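PDB 3L5O: PF04016 domain protein from Desulfitobacterium hafniense, which is of unknown function but combines enolase-like and Rossmann-like folds and may take part in heavy-metal chelation. Local coordinates for residues 106-111 against 238-243. Sequence-based numbering, arbitrary orientation.
Sequences NNPQVA and GFMVKD. With EDO (1,2-ethanediol), chain F.
Met240, built as selenomethionine, lays its selenium over the start of helix 108-113, where SE sits over one face of the proline ring, 3.8 Å from Pro108 CA and 4.0 Å from Pro108 CB. The two side chains cross at about a right angle. One step further out, the terminal methyl CE rests 3.7 Å from Ala111 CB, one turn along the same helix. The chain gets there by leaving the strand with CG anti to the backbone N (chi1 177°) and then bending twice, at chi2 and chi3, which folds the methyl back toward Asn106 and Ala111. SE also lies 3.1 Å from Asn106 O, the oxygen nearly in line with the far side of the CG-SE bond (about 157°), a direction consistent with a weak chalcogen interaction; Phe118 and Val266 touch the same side chain.

Water joins the segments as well. One molecule links backbone to backbone, donating to Asn106 O at 2.6 Å and accepting from Val241 N at 3.0 Å. A second links side chain to backbone, donating to Phe239 O at 2.6 Å and taking only a weak bond from Asn106 ND2. The amide of Asn106 has its firmer partners elsewhere: OD1 accepts from Leu224 N and ND2 donates to Thr222 O, a two-point grip that fixes the rotation of the group and ties the end of helix 91-105 to the loop preceding strand 235-241.

Asn107 serves as N-cap of helix 108-113, its OD1 taking a weak bond from Gln109 N. What results is a buried, partly water-mediated junction, probably an interface between the enolase-like N-terminal part and the Rossmann-like part, whose mixed sheet carries strand 235-241 beside antiparallel edge strand 263-269.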
ATOM      1  N   ASN A 106      -9.798   2.882   4.532  1.00 41.47           N
ATOM      2  CA  ASN A 106     -10.358   1.847   3.658  1.00 42.36           C
ATOM      3  C   ASN A 106     -11.600   1.199   4.241  1.00 42.87           C
ATOM      4  O   ASN A 106     -12.047   0.152   3.764  1.00 43.48           O
ATOM      5  CB  ASN A 106      -9.314   0.752   3.289  1.00 41.94           C
ATOM      6  CG  ASN A 106      -8.060   1.315   2.624  1.00 46.47           C
ATOM      7  OD1 ASN A 106      -7.926   2.522   2.436  1.00 42.23           O
ATOM      8  ND2 ASN A 106      -7.119   0.430   2.285  1.00 45.22           N
ATOM      9  N   ASN A 107     -12.148   1.824   5.282  1.00 43.67           N
ATOM     10  CA  ASN A 107     -13.481   1.544   5.782  1.00 41.77           C
ATOM     11  C   ASN A 107     -14.420   1.914   4.628  1.00 43.12           C
ATOM     12  O   ASN A 107     -14.255   2.973   4.048  1.00 38.43           O
ATOM     13  CB  ASN A 107     -13.734   2.430   7.038  1.00 41.48           C
ATOM     14  CG  ASN A 107     -15.079   2.240   7.623  1.00 41.75           C
ATOM     15  OD1 ASN A 107     -16.075   2.270   6.921  1.00 50.05           O
ATOM     16  ND2 ASN A 107     -15.132   2.044   8.932  1.00 39.26           N
ATOM     17  N   PRO A 108     -15.382   1.065   4.264  1.00 45.58           N
ATOM     18  CA  PRO A 108     -16.246   1.366   3.110  1.00 45.01           C
ATOM     19  C   PRO A 108     -16.991   2.711   3.249  1.00 44.59           C
ATOM     20  O   PRO A 108     -17.039   3.457   2.275  1.00 45.89           O
ATOM     21  CB  PRO A 108     -17.217   0.172   3.063  1.00 44.33           C
ATOM     22  CG  PRO A 108     -17.157  -0.432   4.407  1.00 46.41           C
ATOM     23  CD  PRO A 108     -15.745  -0.218   4.892  1.00 48.31           C
ATOM     24  N   GLN A 109     -17.541   3.021   4.420  1.00 43.58           N
ATOM     25  CA  GLN A 109     -18.183   4.317   4.631  1.00 46.01           C
ATOM     26  C   GLN A 109     -17.201   5.507   4.593  1.00 46.89           C
ATOM     27  O   GLN A 109     -17.550   6.564   4.067  1.00 48.07           O
ATOM     28  CB  GLN A 109     -19.024   4.341   5.933  1.00 44.83           C
ATOM     29  N   VAL A 110     -15.988   5.349   5.133  1.00 47.55           N
ATOM     30  CA  VAL A 110     -15.024   6.457   5.156  1.00 47.44           C
ATOM     31  C   VAL A 110     -14.553   6.749   3.743  1.00 49.83           C
ATOM     32  O   VAL A 110     -14.459   7.898   3.325  1.00 51.08           O
ATOM     33  CB  VAL A 110     -13.781   6.144   6.036  1.00 47.17           C
ATOM     34  CG1 VAL A 110     -12.656   7.160   5.786  1.00 41.90           C
ATOM     35  CG2 VAL A 110     -14.154   6.095   7.514  1.00 47.74           C
ATOM     36  N   ALA A 111     -14.251   5.681   3.020  1.00 50.05           N
ATOM     37  CA  ALA A 111     -13.782   5.757   1.657  1.00 51.94           C
ATOM     38  C   ALA A 111     -14.803   6.473   0.783  1.00 53.57           C
ATOM     39  O   ALA A 111     -14.456   7.367   0.028  1.00 52.89           O
ATOM     40  CB  ALA A 111     -13.504   4.346   1.127  1.00 52.15           C
ATOM     41  N   GLY A 238      -5.729   0.553  -4.593  1.00 44.70           N
ATOM     42  CA  GLY A 238      -5.744  -0.385  -3.492  1.00 46.42           C
ATOM     43  C   GLY A 238      -6.870  -1.390  -3.554  1.00 45.90           C
ATOM     44  O   GLY A 238      -7.227  -1.905  -4.602  1.00 44.41           O
ATOM     45  N   PHE A 239      -7.469  -1.613  -2.400  1.00 45.77           N
ATOM     46  CA  PHE A 239      -8.272  -2.793  -2.152  1.00 46.24           C
ATOM     47  C   PHE A 239      -9.315  -2.460  -1.075  1.00 42.47           C
ATOM     48  O   PHE A 239      -8.988  -1.896  -0.043  1.00 44.77           O
ATOM     49  CB  PHE A 239      -7.361  -3.932  -1.682  1.00 46.52           C
ATOM     50  CG  PHE A 239      -8.068  -5.239  -1.510  1.00 43.35           C
ATOM     51  CD1 PHE A 239      -8.486  -5.956  -2.616  1.00 49.84           C
ATOM     52  CD2 PHE A 239      -8.314  -5.749  -0.241  1.00 51.74           C
ATOM     53  CE1 PHE A 239      -9.147  -7.156  -2.476  1.00 55.86           C
ATOM     54  CE2 PHE A 239      -8.968  -6.952  -0.083  1.00 52.05           C
ATOM     55  CZ  PHE A 239      -9.383  -7.664  -1.202  1.00 55.38           C
HETATM   56  N   MSE A 240     -10.571  -2.788  -1.343  1.00 42.81           N
HETATM   57  CA  MSE A 240     -11.642  -2.676  -0.342  1.00 44.94           C
HETATM   58  C   MSE A 240     -11.992  -4.079   0.136  1.00 43.40           C
HETATM   59  O   MSE A 240     -12.403  -4.905  -0.647  1.00 41.93           O
HETATM   60  CB  MSE A 240     -12.853  -2.015  -1.013  1.00 47.44           C
HETATM   61  CG  MSE A 240     -14.103  -1.856  -0.184  1.00 48.35           C
HETATM   62 SE   MSE A 240     -13.696  -0.835   1.357  0.75 62.29          SE
HETATM   63  CE  MSE A 240     -12.897   0.776   0.396  1.00 65.40           C
ATOM     64  N   VAL A 241     -11.813  -4.368   1.416  1.00 44.92           N
ATOM     65  CA  VAL A 241     -12.338  -5.621   1.967  1.00 44.86           C
ATOM     66  C   VAL A 241     -13.884  -5.586   2.048  1.00 45.96           C
ATOM     67  O   VAL A 241     -14.455  -4.695   2.659  1.00 47.49           O
ATOM     68  CB  VAL A 241     -11.742  -5.921   3.371  1.00 44.49           C
ATOM     69  CG1 VAL A 241     -12.492  -7.114   4.030  1.00 42.57           C
ATOM     70  CG2 VAL A 241     -10.265  -6.213   3.259  1.00 48.05           C
ATOM     71  N   LYS A 242     -14.555  -6.548   1.431  1.00 49.08           N
ATOM     72  CA  LYS A 242     -16.019  -6.660   1.537  1.00 52.40           C
ATOM     73  C   LYS A 242     -16.464  -7.784   2.504  1.00 53.57           C
ATOM     74  O   LYS A 242     -17.611  -7.803   2.976  1.00 53.47           O
ATOM     75  CB  LYS A 242     -16.645  -6.855   0.149  1.00 51.62           C
ATOM     76  CG  LYS A 242     -16.451  -5.662  -0.805  1.00 52.81           C
ATOM     77  CD  LYS A 242     -16.950  -5.966  -2.227  1.00 55.90           C
ATOM     78  N   ASP A 243     -15.548  -8.710   2.790  1.00 53.45           N
ATOM     79  CA  ASP A 243     -15.796  -9.838   3.678  1.00 51.16           C
ATOM     80  C   ASP A 243     -14.747  -9.764   4.793  1.00 50.69           C
ATOM     81  O   ASP A 243     -13.649 -10.309   4.658  1.00 48.86           O
ATOM     82  CB  ASP A 243     -15.678 -11.140   2.879  1.00 50.70           C
ATOM     83  CG  ASP A 243     -16.394 -12.304   3.531  1.00 52.49           C
ATOM     84  OD1 ASP A 243     -16.494 -12.363   4.780  1.00 52.67           O
ATOM     85  OD2 ASP A 243     -16.894 -13.223   2.851  1.00 64.44           O
TER
HETATM   86  C1  EDO F 307      -4.081  -3.236  -6.203  1.00 68.93           C
HETATM   87  O1  EDO F 307      -4.305  -4.360  -5.364  1.00 70.89           O
HETATM   88  C2  EDO F 307      -5.095  -3.119  -7.332  1.00 71.35           C
HETATM   89  O2  EDO F 307      -5.863  -1.915  -7.289  1.00 61.77           O
HETATM   90  O   HOH W   1     -10.990  -2.220   3.368  1.00 41.23           O
HETATM   91  O   HOH W   2      -8.246  -2.726   2.324  1.00 42.28           O